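Local coordinates for ethanolamine kinase Pv091845 (Plasmodium vivax, PDB 2QG7), which probably phosphorylates ethanolamine in the first step of phosphatidylethanolamine synthesis from ethanolamine, at residues D[359-364]-D[411-416]; D[249-254]-D[263-268]; D[106-111]-D[127-132]. All coordinates share one frame; numbering follows the deposited sequence. Where two conformers were deposited one is given.

Contact 1 of 3, residues D[359-364]-D[411-416]; sequences ERAYDI and QPFYIC
The phenyl ring of Phe-413 is laid against the first turn of helix 360-369, meeting Glu-359, Ala-361 and Tyr-362. With CG anti to its carbonyl carbon (chi1 -73°), Phe-413 directs its ring toward helix 360-369. One face of the ring receives the methyl of Ala-361 in a CH-pi contact: CB lies 3.9 Å from the Phe-413 ring centroid, displaced toward the CD1-CE1 rim. Over the same ring lies the backbone N of Tyr-362, 3.5 Å from Phe-413 CD2. A side chain as small as alanine suits this place, because it lets the ring settle close to the helix backbone. Glu-359, at the N-cap position, contributes its aliphatic part, with CB 3.7 Å from Phe-413 CE2. Its chain crosses the phenylalanine at about a right angle. The carboxylate is buried but well supplied, since its two oxygens are hydrogen-bonded to Ser-234 and Trp-237.

Tyr-362 turns its ring past Phe-413. CG anti to the backbone N (chi1 180°) leaves Tyr-362 CB 3.6 Å from Phe-413 CD2 and swings the phenol toward the next turn of the opposing helix. There the sulfur of Cys-416 approaches obliquely, 3.9 Å from Tyr-362 CD1, in a sulfur-aromatic contact; a small, polarisable sulfur can lie close beside the aromatic ring. Helix 236-251 packs against both Tyr-362 and Cys-416.

Here the first turns of helices 360-369 and 413-430 meet in a buried contact within the helical lobe of the choline/ethanolamine kinase fold. Asp-363, turned away from Phe-413, accepts hydrogen bonds from the backbone N of His-294 and Cys-295 and from His-210 NE2. His-294 probably belongs to the HxD (Brenner-type) motif of the choline kinase/protein kinase superfamily, to which this helix is thereby tied.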
ATOM      1  N   GLU D 359      -7.362   3.692  27.712  1.00 46.50           N
ATOM      2  CA  GLU D 359      -7.099   5.113  27.697  1.00 44.85           C
ATOM      3  C   GLU D 359      -7.991   5.807  26.687  1.00 45.36           C
ATOM      4  O   GLU D 359      -8.110   5.366  25.554  1.00 45.80           O
ATOM      5  CB  GLU D 359      -5.638   5.362  27.334  1.00 44.60           C
ATOM      6  CG  GLU D 359      -4.614   4.945  28.405  1.00 46.11           C
ATOM      7  CD  GLU D 359      -4.163   3.500  28.326  1.00 50.31           C
ATOM      8  OE1 GLU D 359      -4.862   2.657  27.680  1.00 53.58           O
ATOM      9  OE2 GLU D 359      -3.085   3.176  28.906  1.00 51.49           O
ATOM     10  N   ARG D 360      -8.599   6.914  27.100  1.00 45.22           N
ATOM     11  CA  ARG D 360      -9.492   7.681  26.260  1.00 44.16           C
ATOM     12  C   ARG D 360      -8.775   8.257  25.081  1.00 43.84           C
ATOM     13  O   ARG D 360      -9.403   8.556  24.047  1.00 44.68           O
ATOM     14  CB  ARG D 360     -10.218   8.791  27.056  1.00 44.30           C
ATOM     15  CG  ARG D 360      -9.316   9.809  27.762  1.00 46.03           C
ATOM     16  CD  ARG D 360      -9.998  11.150  27.971  1.00 45.69           C
ATOM     17  NE  ARG D 360      -9.084  12.188  28.484  1.00 47.72           N
ATOM     18  CZ  ARG D 360      -9.424  13.436  28.859  1.00 48.51           C
ATOM     19  NH1 ARG D 360     -10.694  13.848  28.805  1.00 45.54           N
ATOM     20  NH2 ARG D 360      -8.484  14.289  29.303  1.00 44.50           N
ATOM     21  N   ALA D 361      -7.466   8.437  25.227  1.00 42.63           N
ATOM     22  CA  ALA D 361      -6.650   9.049  24.182  1.00 42.01           C
ATOM     23  C   ALA D 361      -6.382   8.046  23.036  1.00 42.39           C
ATOM     24  O   ALA D 361      -6.304   8.454  21.870  1.00 42.41           O
ATOM     25  CB  ALA D 361      -5.384   9.577  24.743  1.00 41.49           C
ATOM     26  N   TYR D 362      -6.288   6.748  23.362  1.00 42.32           N
ATOM     27  CA  TYR D 362      -6.290   5.710  22.331  1.00 42.82           C
ATOM     28  C   TYR D 362      -7.502   5.750  21.351  1.00 42.74           C
ATOM     29  O   TYR D 362      -7.316   5.678  20.129  1.00 41.69           O
ATOM     30  CB  TYR D 362      -6.182   4.341  22.950  1.00 42.86           C
ATOM     31  CG  TYR D 362      -6.184   3.280  21.911  1.00 45.68           C
ATOM     32  CD1 TYR D 362      -4.998   2.922  21.237  1.00 45.44           C
ATOM     33  CD2 TYR D 362      -7.376   2.630  21.564  1.00 48.43           C
ATOM     34  CE1 TYR D 362      -4.997   1.921  20.261  1.00 44.92           C
ATOM     35  CE2 TYR D 362      -7.395   1.643  20.557  1.00 47.69           C
ATOM     36  CZ  TYR D 362      -6.197   1.289  19.925  1.00 46.76           C
ATOM     37  OH  TYR D 362      -6.243   0.313  18.952  1.00 46.27           O
ATOM     38  N   ASP D 363      -8.718   5.863  21.896  1.00 41.70           N
ATOM     39  CA  ASP D 363      -9.927   5.862  21.098  1.00 40.96           C
ATOM     40  C   ASP D 363     -10.047   7.055  20.169  1.00 40.56           C
ATOM     41  O   ASP D 363     -10.588   6.935  19.079  1.00 42.25           O
ATOM     42  CB  ASP D 363     -11.145   5.778  22.011  1.00 42.02           C
ATOM     43  CG  ASP D 363     -12.271   4.910  21.443  1.00 42.14           C
ATOM     44  OD1 ASP D 363     -12.035   4.124  20.473  1.00 44.24           O
ATOM     45  OD2 ASP D 363     -13.388   5.021  22.000  1.00 41.38           O
ATOM     46  N   ILE D 364      -9.537   8.194  20.583  1.00 40.76           N
ATOM     47  CA  ILE D 364      -9.562   9.400  19.786  1.00 40.96           C
ATOM     48  C   ILE D 364      -8.497   9.388  18.666  1.00 40.95           C
ATOM     49  O   ILE D 364      -8.804   9.726  17.521  1.00 41.38           O
ATOM     50  CB  ILE D 364      -9.409  10.692  20.683  1.00 41.99           C
ATOM     51  CG1 ILE D 364     -10.457  10.663  21.816  1.00 43.30           C
ATOM     52  CG2 ILE D 364      -9.486  12.012  19.823  1.00 38.74           C
ATOM     53  CD1 ILE D 364     -10.210  11.688  22.953  1.00 45.25           C
ATOM     54  N   GLN D 411      -1.343  12.253  21.245  1.00 51.91           N
ATOM     55  CA  GLN D 411      -0.301  12.339  20.211  1.00 51.29           C
ATOM     56  C   GLN D 411       0.557  11.051  20.047  1.00 49.92           C
ATOM     57  O   GLN D 411       0.749  10.588  18.939  1.00 50.54           O
ATOM     58  CB  GLN D 411       0.526  13.619  20.445  1.00 51.53           C
ATOM     59  CG  GLN D 411       0.827  14.389  19.223  1.00 50.85           C
ATOM     60  CD  GLN D 411      -0.373  14.898  18.518  1.00 50.38           C
ATOM     61  OE1 GLN D 411      -0.430  14.916  17.277  1.00 48.48           O
ATOM     62  NE2 GLN D 411      -1.338  15.369  19.291  1.00 55.96           N
ATOM     63  N   PRO D 412       1.028  10.444  21.148  1.00 49.13           N
ATOM     64  CA  PRO D 412       1.711   9.159  20.963  1.00 47.71           C
ATOM     65  C   PRO D 412       0.800   7.929  20.720  1.00 48.13           C
ATOM     66  O   PRO D 412       1.315   6.829  20.486  1.00 48.72           O
ATOM     67  CB  PRO D 412       2.421   8.964  22.307  1.00 48.35           C
ATOM     68  CG  PRO D 412       1.564   9.716  23.311  1.00 47.62           C
ATOM     69  CD  PRO D 412       0.992  10.883  22.569  1.00 47.90           C
ATOM     70  N   PHE D 413      -0.522   8.075  20.848  1.00 47.36           N
ATOM     71  CA  PHE D 413      -1.448   6.953  20.673  1.00 46.31           C
ATOM     72  C   PHE D 413      -1.719   6.691  19.184  1.00 45.51           C
ATOM     73  O   PHE D 413      -2.258   5.640  18.828  1.00 45.70           O
ATOM     74  CB  PHE D 413      -2.773   7.184  21.426  1.00 45.78           C
ATOM     75  CG  PHE D 413      -2.650   7.041  22.907  1.00 44.36           C
ATOM     76  CD1 PHE D 413      -2.230   8.122  23.694  1.00 40.86           C
ATOM     77  CD2 PHE D 413      -2.943   5.824  23.528  1.00 43.35           C
ATOM     78  CE1 PHE D 413      -2.122   7.988  25.033  1.00 38.74           C
ATOM     79  CE2 PHE D 413      -2.829   5.675  24.916  1.00 39.20           C
ATOM     80  CZ  PHE D 413      -2.405   6.745  25.655  1.00 39.88           C
ATOM     81  N   TYR D 414      -1.339   7.644  18.340  1.00 44.22           N
ATOM     82  CA  TYR D 414      -1.360   7.465  16.909  1.00 44.25           C
ATOM     83  C   TYR D 414      -0.544   6.221  16.479  1.00 45.31           C
ATOM     84  O   TYR D 414      -1.056   5.316  15.775  1.00 44.72           O
ATOM     85  CB  TYR D 414      -0.783   8.693  16.268  1.00 43.71           C
ATOM     86  CG  TYR D 414      -1.764   9.784  15.963  1.00 43.47           C
ATOM     87  CD1 TYR D 414      -2.540   9.731  14.797  1.00 40.64           C
ATOM     88  CD2 TYR D 414      -1.891  10.908  16.812  1.00 43.32           C
ATOM     89  CE1 TYR D 414      -3.418  10.733  14.478  1.00 40.85           C
ATOM     90  CE2 TYR D 414      -2.784  11.946  16.493  1.00 40.77           C
ATOM     91  CZ  TYR D 414      -3.532  11.844  15.323  1.00 41.60           C
ATOM     92  OH  TYR D 414      -4.410  12.819  14.981  1.00 40.22           O
ATOM     93  N   ILE D 415       0.711   6.189  16.936  1.00 45.74           N
ATOM     94  CA  ILE D 415       1.608   5.049  16.738  1.00 47.42           C
ATOM     95  C   ILE D 415       1.138   3.779  17.418  1.00 46.28           C
ATOM     96  O   ILE D 415       1.347   2.676  16.914  1.00 47.40           O
ATOM     97  CB  ILE D 415       3.052   5.341  17.227  1.00 48.17           C
ATOM     98  CG1 ILE D 415       3.673   6.499  16.408  1.00 49.00           C
ATOM     99  CG2 ILE D 415       3.935   4.084  17.041  1.00 49.01           C
ATOM    100  CD1 ILE D 415       4.766   7.171  17.233  1.00 55.49           C
ATOM    101  N   CYS D 416       0.550   3.943  18.576  1.00 45.44           N
ATOM    102  CA  CYS D 416      -0.027   2.826  19.334  1.00 45.76           C
ATOM    103  C   CYS D 416      -1.190   2.117  18.545  1.00 43.57           C
ATOM    104  O   CYS D 416      -1.318   0.897  18.498  1.00 43.31           O
ATOM    105  CB  CYS D 416      -0.533   3.393  20.673  1.00 44.28           C
ATOM    106  SG  CYS D 416      -1.170   2.135  21.727  1.00 52.23           S
TER

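Contact 2 of 3, residues D[249-254]-D[263-268]; sequences EERKKI and ILKLID
Arg-251 and Leu-264 run alongside each other, pointing opposite ways, with Arg-251 CG 3.8 Å from Leu-264 CB. The arginine stays extended from CG to NE, a shape that carries its guanidinium beyond the leucine to the carbonyls at the end of helix 262-265. There NH2 of Arg-251 donates to Lys-265 O at 2.9 Å (N-H...O 152°), the acceptor lying near the guanidinium plane. Ile-267 O sits instead over the centre of one guanidinium face, 3.0 Å above its plane. At the edge a water accepts from Arg-251 NH1 and donates to Asp-268 OD1.

Lys-265, likewise extended, reaches back to the other segment, where its NZ makes a weak hydrogen bond with Lys-253 O at 3.3 Å. One residue before the arginine, the aliphatic part of Glu-250 touches Leu-264: Glu-250 CG lies 4.1 Å from Leu-264 CD1, while the carboxylate turns away to a salt bridge with Lys-253.

Arg-251 NH2 also forms a salt bridge with Asp-268 of the second subunit. A long side chain with several N-H groups suits this place: it reaches the Lys-265 carbonyl, the water and that carboxylate. Its charge is probably stabilised by this surrounding oxygen, coupling the local turn to the dimer interface.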
ATOM      1  N   GLU D 249       5.206 -16.557  18.288  1.00 64.40           N
ATOM      2  CA  GLU D 249       5.199 -18.005  18.393  1.00 65.74           C
ATOM      3  C   GLU D 249       4.876 -18.632  17.034  1.00 65.57           C
ATOM      4  O   GLU D 249       5.207 -19.786  16.782  1.00 65.85           O
ATOM      5  CB  GLU D 249       4.234 -18.485  19.504  1.00 65.94           C
ATOM      6  CG  GLU D 249       4.746 -18.232  20.931  1.00 69.44           C
ATOM      7  CD  GLU D 249       3.602 -18.149  21.992  1.00 76.54           C
ATOM      8  OE1 GLU D 249       2.802 -19.125  22.077  1.00 78.58           O
ATOM      9  OE2 GLU D 249       3.508 -17.112  22.750  1.00 77.83           O
ATOM     10  N   GLU D 250       4.233 -17.867  16.162  1.00 65.45           N
ATOM     11  CA  GLU D 250       4.020 -18.317  14.787  1.00 65.86           C
ATOM     12  C   GLU D 250       5.296 -18.097  13.918  1.00 65.60           C
ATOM     13  O   GLU D 250       5.637 -18.933  13.066  1.00 65.60           O
ATOM     14  CB  GLU D 250       2.787 -17.621  14.182  1.00 65.50           C
ATOM     15  CG  GLU D 250       2.416 -18.086  12.796  1.00 66.87           C
ATOM     16  CD  GLU D 250       1.731 -19.454  12.778  1.00 69.46           C
ATOM     17  OE1 GLU D 250       1.290 -19.908  13.855  1.00 72.45           O
ATOM     18  OE2 GLU D 250       1.601 -20.067  11.689  1.00 67.06           O
ATOM     19  N   ARG D 251       5.985 -16.975  14.153  1.00 65.48           N
ATOM     20  CA  ARG D 251       7.225 -16.628  13.464  1.00 65.70           C
ATOM     21  C   ARG D 251       8.306 -17.676  13.736  1.00 65.98           C
ATOM     22  O   ARG D 251       9.214 -17.862  12.940  1.00 66.03           O
ATOM     23  CB  ARG D 251       7.716 -15.276  13.976  1.00 65.31           C
ATOM     24  CG  ARG D 251       8.705 -14.588  13.090  1.00 66.86           C
ATOM     25  CD  ARG D 251       9.651 -13.659  13.835  1.00 68.26           C
ATOM     26  NE  ARG D 251      10.683 -13.231  12.877  1.00 72.24           N
ATOM     27  CZ  ARG D 251      11.871 -12.675  13.156  1.00 71.65           C
ATOM     28  NH1 ARG D 251      12.251 -12.419  14.411  1.00 73.39           N
ATOM     29  NH2 ARG D 251      12.689 -12.366  12.150  1.00 71.11           N
ATOM     30  N   LYS D 252       8.201 -18.335  14.885  1.00 66.24           N
ATOM     31  CA  LYS D 252       9.188 -19.308  15.338  1.00 66.59           C
ATOM     32  C   LYS D 252       9.175 -20.611  14.536  1.00 66.39           C
ATOM     33  O   LYS D 252      10.219 -21.235  14.365  1.00 67.19           O
ATOM     34  CB  LYS D 252       8.990 -19.608  16.830  1.00 66.62           C
ATOM     35  CG  LYS D 252       9.605 -18.569  17.761  1.00 68.60           C
ATOM     36  CD  LYS D 252       9.577 -19.090  19.208  1.00 72.13           C
ATOM     37  CE  LYS D 252      10.303 -18.168  20.183  1.00 73.67           C
ATOM     38  NZ  LYS D 252       9.540 -16.907  20.447  1.00 74.47           N
ATOM     39  N   LYS D 253       7.998 -21.021  14.066  1.00 66.11           N
ATOM     40  CA  LYS D 253       7.851 -22.223  13.248  1.00 65.98           C
ATOM     41  C   LYS D 253       8.621 -22.097  11.941  1.00 65.84           C
ATOM     42  O   LYS D 253       8.612 -21.035  11.282  1.00 66.27           O
ATOM     43  CB  LYS D 253       6.383 -22.475  12.935  1.00 65.50           C
ATOM     44  CG  LYS D 253       5.574 -22.763  14.184  1.00 67.36           C
ATOM     45  CD  LYS D 253       4.100 -22.852  13.897  1.00 67.78           C
ATOM     46  CE  LYS D 253       3.340 -22.968  15.211  1.00 70.31           C
ATOM     47  NZ  LYS D 253       1.854 -22.851  14.983  1.00 72.27           N
ATOM     48  N   ILE D 254       9.311 -23.172  11.574  1.00 65.14           N
ATOM     49  CA  ILE D 254       9.906 -23.255  10.249  1.00 64.09           C
ATOM     50  C   ILE D 254       8.795 -23.710   9.307  1.00 62.27           C
ATOM     51  O   ILE D 254       8.108 -24.690   9.567  1.00 62.34           O
ATOM     52  CB  ILE D 254      11.207 -24.145  10.197  1.00 64.39           C
ATOM     53  CG1 ILE D 254      11.657 -24.380   8.736  1.00 65.11           C
ATOM     54  CG2 ILE D 254      11.007 -25.467  10.937  1.00 66.33           C
ATOM     55  CD1 ILE D 254      13.175 -24.629   8.595  1.00 71.42           C
ATOM     56  N   ILE D 263       6.068 -13.539   5.803  1.00 49.88           N
ATOM     57  CA  ILE D 263       6.066 -12.074   6.044  1.00 49.17           C
ATOM     58  C   ILE D 263       6.527 -11.717   7.465  1.00 49.59           C
ATOM     59  O   ILE D 263       7.140 -10.670   7.692  1.00 50.46           O
ATOM     60  CB  ILE D 263       4.665 -11.436   5.713  1.00 49.43           C
ATOM     61  CG1 ILE D 263       4.743  -9.901   5.703  1.00 49.10           C
ATOM     62  CG2 ILE D 263       3.546 -11.975   6.660  1.00 45.53           C
ATOM     63  CD1 ILE D 263       5.941  -9.329   4.857  1.00 48.41           C
ATOM     64  N   LEU D 264       6.278 -12.610   8.414  1.00 49.02           N
ATOM     65  CA  LEU D 264       6.644 -12.358   9.787  1.00 48.88           C
ATOM     66  C   LEU D 264       8.144 -12.397   9.996  1.00 48.75           C
ATOM     67  O   LEU D 264       8.679 -11.717  10.875  1.00 49.94           O
ATOM     68  CB  LEU D 264       5.971 -13.387  10.719  1.00 48.60           C
ATOM     69  CG  LEU D 264       4.455 -13.569  10.637  1.00 48.22           C
ATOM     70  CD1 LEU D 264       4.048 -14.489  11.749  1.00 49.50           C
ATOM     71  CD2 LEU D 264       3.666 -12.245  10.703  1.00 47.44           C
ATOM     72  N   LYS D 265       8.817 -13.227   9.212  1.00 48.96           N
ATOM     73  CA  LYS D 265      10.248 -13.455   9.323  1.00 48.35           C
ATOM     74  C   LYS D 265      11.038 -12.265   8.856  1.00 47.48           C
ATOM     75  O   LYS D 265      12.111 -12.009   9.324  1.00 47.69           O
ATOM     76  CB  LYS D 265      10.616 -14.717   8.562  1.00 48.73           C
ATOM     77  CG  LYS D 265       9.935 -15.949   9.197  1.00 51.86           C
ATOM     78  CD  LYS D 265      10.373 -17.271   8.590  1.00 56.43           C
ATOM     79  CE  LYS D 265       9.777 -18.466   9.354  1.00 57.68           C
ATOM     80  NZ  LYS D 265      10.305 -19.768   8.740  1.00 65.80           N
ATOM     81  N   LEU D 266      10.470 -11.506   7.942  1.00 48.30           N
ATOM     82  CA  LEU D 266      11.078 -10.270   7.478  1.00 48.55           C
ATOM     83  C   LEU D 266      11.063  -9.136   8.554  1.00 48.90           C
ATOM     84  O   LEU D 266      11.819  -8.159   8.453  1.00 49.10           O
ATOM     85  CB  LEU D 266      10.359  -9.842   6.188  1.00 48.01           C
ATOM     86  CG  LEU D 266      10.943  -8.666   5.383  1.00 48.87           C
ATOM     87  CD1 LEU D 266      12.368  -8.976   4.807  1.00 48.50           C
ATOM     88  CD2 LEU D 266       9.946  -8.328   4.265  1.00 50.71           C
ATOM     89  N   ILE D 267      10.208  -9.276   9.574  1.00 48.78           N
ATOM     90  CA  ILE D 267      10.093  -8.298  10.643  1.00 49.19           C
ATOM     91  C   ILE D 267      11.017  -8.679  11.777  1.00 48.97           C
ATOM     92  O   ILE D 267      10.976  -9.822  12.241  1.00 49.10           O
ATOM     93  CB  ILE D 267       8.615  -8.170  11.190  1.00 49.33           C
ATOM     94  CG1 ILE D 267       7.628  -7.799  10.071  1.00 48.62           C
ATOM     95  CG2 ILE D 267       8.553  -7.086  12.276  1.00 50.52           C
ATOM     96  CD1 ILE D 267       6.224  -8.244  10.346  1.00 49.36           C
ATOM     97  N   ASP D 268      11.826  -7.727  12.244  1.00 49.02           N
ATOM     98  CA  ASP D 268      12.680  -7.972  13.425  1.00 49.74           C
ATOM     99  C   ASP D 268      11.845  -7.838  14.696  1.00 50.13           C
ATOM    100  O   ASP D 268      11.476  -6.732  15.102  1.00 49.16           O
ATOM    101  CB  ASP D 268      13.880  -7.019  13.462  1.00 49.76           C
ATOM    102  CG  ASP D 268      14.986  -7.485  14.412  1.00 51.16           C
ATOM    103  OD1 ASP D 268      14.779  -8.430  15.196  1.00 54.67           O
ATOM    104  OD2 ASP D 268      16.093  -6.912  14.379  1.00 54.13           O
TER
HETATM  105  O   HOH W   1      14.035 -11.094  15.894  1.00 61.24           O

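Contact 3 of 3, residues D[106-111]-D[127-132]; sequences NEVDSL and VKDMSK
A small, partly buried van der Waals contact of mixed polarity joins Leu-111 and Val-108, in the loop leading into strand 112-116, to Val-127, Lys-128, Asp-129 and Ser-131, on and just past strand 122-128. It lies at the margin of the five-stranded antiparallel sheet, beside its outermost strand 112-116.

Leu-111 carries most of the contact. Its CA approaches Lys-128 O at 3.3 Å in a CA-H...O contact, and the next residue, Glu-112, is backbone hydrogen-bonded to Lys-128, so the chains are already pairing here. Because CG is anti to the carbonyl carbon (chi1 -56°), the isobutyl group folds back over the neighbouring chain. Its CD2 then comes within 4.1 Å of Val-127 CG1 and 4.0 Å of Asp-129 OD1. A branched, flexible leucine suits this position, able to touch a buried valine and a carboxylate oxygen alike, whereas beta-branched Val-127 fits the extended strand backbone.

Earlier in the loop, Val-108 points toward Asp-129 and lies at a slant to its side chain, Val-108 CG1 standing 3.8 Å from Asp-129 OD1. Its other methyl, CG2, is 4.2 Å from Ser-131 OG at the exposed fringe.

Strands 112-116 and 122-128 form an antiparallel hairpin, and this contact closes its open end, remote from the connecting turn. Such a hairpin at the edge of a five-stranded antiparallel sheet is characteristic of the N-terminal lobe of protein-kinase-like folds.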
ATOM      1  N   ASN D 106     -43.407 -18.613  14.262  1.00100.12           N
ATOM      2  CA  ASN D 106     -43.098 -19.949  13.761  1.00100.48           C
ATOM      3  C   ASN D 106     -43.776 -20.207  12.415  1.00100.79           C
ATOM      4  O   ASN D 106     -43.187 -20.835  11.523  1.00100.67           O
ATOM      5  CB  ASN D 106     -43.515 -20.997  14.774  1.00100.39           C
ATOM      6  N   GLU D 107     -45.015 -19.711  12.290  1.00101.20           N
ATOM      7  CA  GLU D 107     -45.836 -19.835  11.075  1.00101.35           C
ATOM      8  C   GLU D 107     -45.238 -19.064   9.891  1.00100.91           C
ATOM      9  O   GLU D 107     -45.314 -19.517   8.747  1.00100.77           O
ATOM     10  CB  GLU D 107     -47.274 -19.356  11.350  1.00101.49           C
ATOM     11  CG  GLU D 107     -48.277 -19.538  10.179  1.00103.08           C
ATOM     12  CD  GLU D 107     -48.987 -20.918  10.153  1.00104.87           C
ATOM     13  OE1 GLU D 107     -49.062 -21.541   9.062  1.00105.22           O
ATOM     14  OE2 GLU D 107     -49.494 -21.373  11.211  1.00104.44           O
ATOM     15  N   VAL D 108     -44.638 -17.908  10.167  1.00100.61           N
ATOM     16  CA  VAL D 108     -44.125 -17.052   9.091  1.00100.12           C
ATOM     17  C   VAL D 108     -42.715 -17.424   8.604  1.00 99.54           C
ATOM     18  O   VAL D 108     -41.739 -17.381   9.359  1.00 99.21           O
ATOM     19  CB  VAL D 108     -44.226 -15.538   9.426  1.00100.12           C
ATOM     20  CG1 VAL D 108     -43.789 -14.692   8.224  1.00100.36           C
ATOM     21  CG2 VAL D 108     -45.656 -15.166   9.811  1.00100.67           C
ATOM     22  N   ASP D 109     -42.652 -17.828   7.334  1.00 99.03           N
ATOM     23  CA  ASP D 109     -41.412 -17.903   6.565  1.00 98.08           C
ATOM     24  C   ASP D 109     -41.622 -17.038   5.307  1.00 97.25           C
ATOM     25  O   ASP D 109     -41.135 -17.349   4.175  1.00 96.91           O
ATOM     26  CB  ASP D 109     -41.038 -19.363   6.226  1.00 98.41           C
ATOM     27  CG  ASP D 109     -42.039 -20.043   5.285  1.00 98.58           C
ATOM     28  OD1 ASP D 109     -43.256 -19.758   5.389  1.00100.59           O
ATOM     29  OD2 ASP D 109     -41.602 -20.886   4.449  1.00 97.71           O
ATOM     30  N   SER D 110     -42.376 -15.949   5.543  1.00 96.08           N
ATOM     31  CA  SER D 110     -42.575 -14.870   4.578  1.00 94.90           C
ATOM     32  C   SER D 110     -41.657 -13.691   4.933  1.00 93.52           C
ATOM     33  O   SER D 110     -41.962 -12.519   4.630  1.00 93.33           O
ATOM     34  CB  SER D 110     -44.042 -14.413   4.587  1.00 95.18           C
ATOM     35  OG  SER D 110     -44.928 -15.511   4.409  1.00 96.10           O
ATOM     36  N   LEU D 111     -40.541 -14.012   5.591  1.00 91.74           N
ATOM     37  CA  LEU D 111     -39.592 -12.998   6.006  1.00 90.06           C
ATOM     38  C   LEU D 111     -38.687 -12.655   4.835  1.00 89.41           C
ATOM     39  O   LEU D 111     -38.248 -13.535   4.101  1.00 89.09           O
ATOM     40  CB  LEU D 111     -38.768 -13.473   7.203  1.00 89.87           C
ATOM     41  CG  LEU D 111     -39.477 -13.945   8.486  1.00 88.43           C
ATOM     42  CD1 LEU D 111     -38.594 -14.947   9.220  1.00 87.80           C
ATOM     43  CD2 LEU D 111     -39.839 -12.777   9.390  1.00 87.85           C
ATOM     44  N   VAL D 127     -33.501  -8.736   8.403  1.00 77.68           N
ATOM     45  CA  VAL D 127     -34.696  -9.574   8.363  1.00 79.42           C
ATOM     46  C   VAL D 127     -35.916  -8.657   8.409  1.00 81.46           C
ATOM     47  O   VAL D 127     -36.086  -7.911   9.367  1.00 81.19           O
ATOM     48  CB  VAL D 127     -34.755 -10.558   9.579  1.00 78.82           C
ATOM     49  CG1 VAL D 127     -35.948 -11.507   9.472  1.00 78.58           C
ATOM     50  CG2 VAL D 127     -33.463 -11.332   9.715  1.00 78.42           C
ATOM     51  N   LYS D 128     -36.757  -8.706   7.377  1.00 84.51           N
ATOM     52  CA  LYS D 128     -37.985  -7.889   7.349  1.00 87.66           C
ATOM     53  C   LYS D 128     -39.224  -8.755   7.584  1.00 89.18           C
ATOM     54  O   LYS D 128     -39.246  -9.916   7.192  1.00 89.34           O
ATOM     55  CB  LYS D 128     -38.117  -7.116   6.026  1.00 87.94           C
ATOM     56  CG  LYS D 128     -36.838  -6.370   5.574  1.00 89.55           C
ATOM     57  CD  LYS D 128     -37.185  -5.388   4.421  1.00 92.52           C
ATOM     58  CE  LYS D 128     -35.936  -5.147   3.524  1.00 93.53           C
ATOM     59  NZ  LYS D 128     -36.234  -3.764   2.646  1.00 92.99           N
ATOM     60  N   ASP D 129     -40.246  -8.201   8.232  1.00 91.73           N
ATOM     61  CA  ASP D 129     -41.545  -8.895   8.345  1.00 94.06           C
ATOM     62  C   ASP D 129     -42.683  -8.063   7.741  1.00 95.30           C
ATOM     63  O   ASP D 129     -42.856  -6.888   8.097  1.00 95.59           O
ATOM     64  CB  ASP D 129     -41.857  -9.272   9.804  1.00 93.88           C
ATOM     65  CG  ASP D 129     -42.955 -10.327   9.924  1.00 94.45           C
ATOM     66  OD1 ASP D 129     -43.318 -10.958   8.895  1.00 95.54           O
ATOM     67  OD2 ASP D 129     -43.447 -10.545  11.058  1.00 93.82           O
ATOM     68  N   MET D 130     -43.430  -8.682   6.815  0.50 96.13           N
ATOM     69  CA  MET D 130     -44.588  -8.042   6.190  0.50 96.99           C
ATOM     70  C   MET D 130     -45.702  -7.809   7.222  0.50 97.38           C
ATOM     71  O   MET D 130     -46.148  -6.664   7.442  0.50 97.50           O
ATOM     72  CB  MET D 130     -45.111  -8.896   5.006  0.50 97.17           C
ATOM     73  CG  MET D 130     -46.393  -8.372   4.327  0.50 98.09           C
ATOM     74  SD  MET D 130     -47.948  -9.059   4.975  0.50 98.81           S
ATOM     75  CE  MET D 130     -49.141  -7.942   4.215  0.50 99.19           C
ATOM     76  N   SER D 131     -46.128  -8.904   7.853  1.00 97.62           N
ATOM     77  CA  SER D 131     -47.328  -8.932   8.708  1.00 98.12           C
ATOM     78  C   SER D 131     -47.247  -8.097   9.994  1.00 98.08           C
ATOM     79  O   SER D 131     -48.276  -7.605  10.484  1.00 98.41           O
ATOM     80  CB  SER D 131     -47.723 -10.386   9.031  1.00 98.44           C
ATOM     81  OG  SER D 131     -46.709 -11.055   9.786  1.00 99.63           O
ATOM     82  N   LYS D 132     -46.036  -7.949  10.531  1.00 97.70           N
ATOM     83  CA  LYS D 132     -45.806  -7.176  11.759  1.00 97.16           C
ATOM     84  C   LYS D 132     -45.025  -5.902  11.466  1.00 96.54           C
ATOM     85  O   LYS D 132     -44.871  -5.052  12.350  1.00 96.28           O
ATOM     86  CB  LYS D 132     -45.082  -8.023  12.819  1.00 97.27           C
ATOM     87  CG  LYS D 132     -45.983  -9.031  13.540  1.00 97.73           C
ATOM     88  CD  LYS D 132     -46.740  -8.373  14.702  1.00 99.59           C
ATOM     89  CE  LYS D 132     -45.797  -8.054  15.878  1.00100.06           C
ATOM     90  NZ  LYS D 132     -46.423  -7.116  16.918  1.00 99.41           N
TER

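Along the chain the contacts follow one another in series, contact 3 first, then contact 2, then contact 1. Contacts 1 and 2 both belong to the helical lobe of the kinase-like fold, their centres about 27 Å apart, and are related through helices 236-251 and 413-430: the first helix flanks contact 1 near its start and enters contact 2 at its end, while the second has its first turn in contact 1 and packs against 263-268 farther along. Contact 3 belongs to the sheet lobe, its centre about 45 Å from that of contact 1 and 51 Å from that of contact 2, across the chain's centre. The three thus span both lobes, and contact 2 also reaches the second subunit.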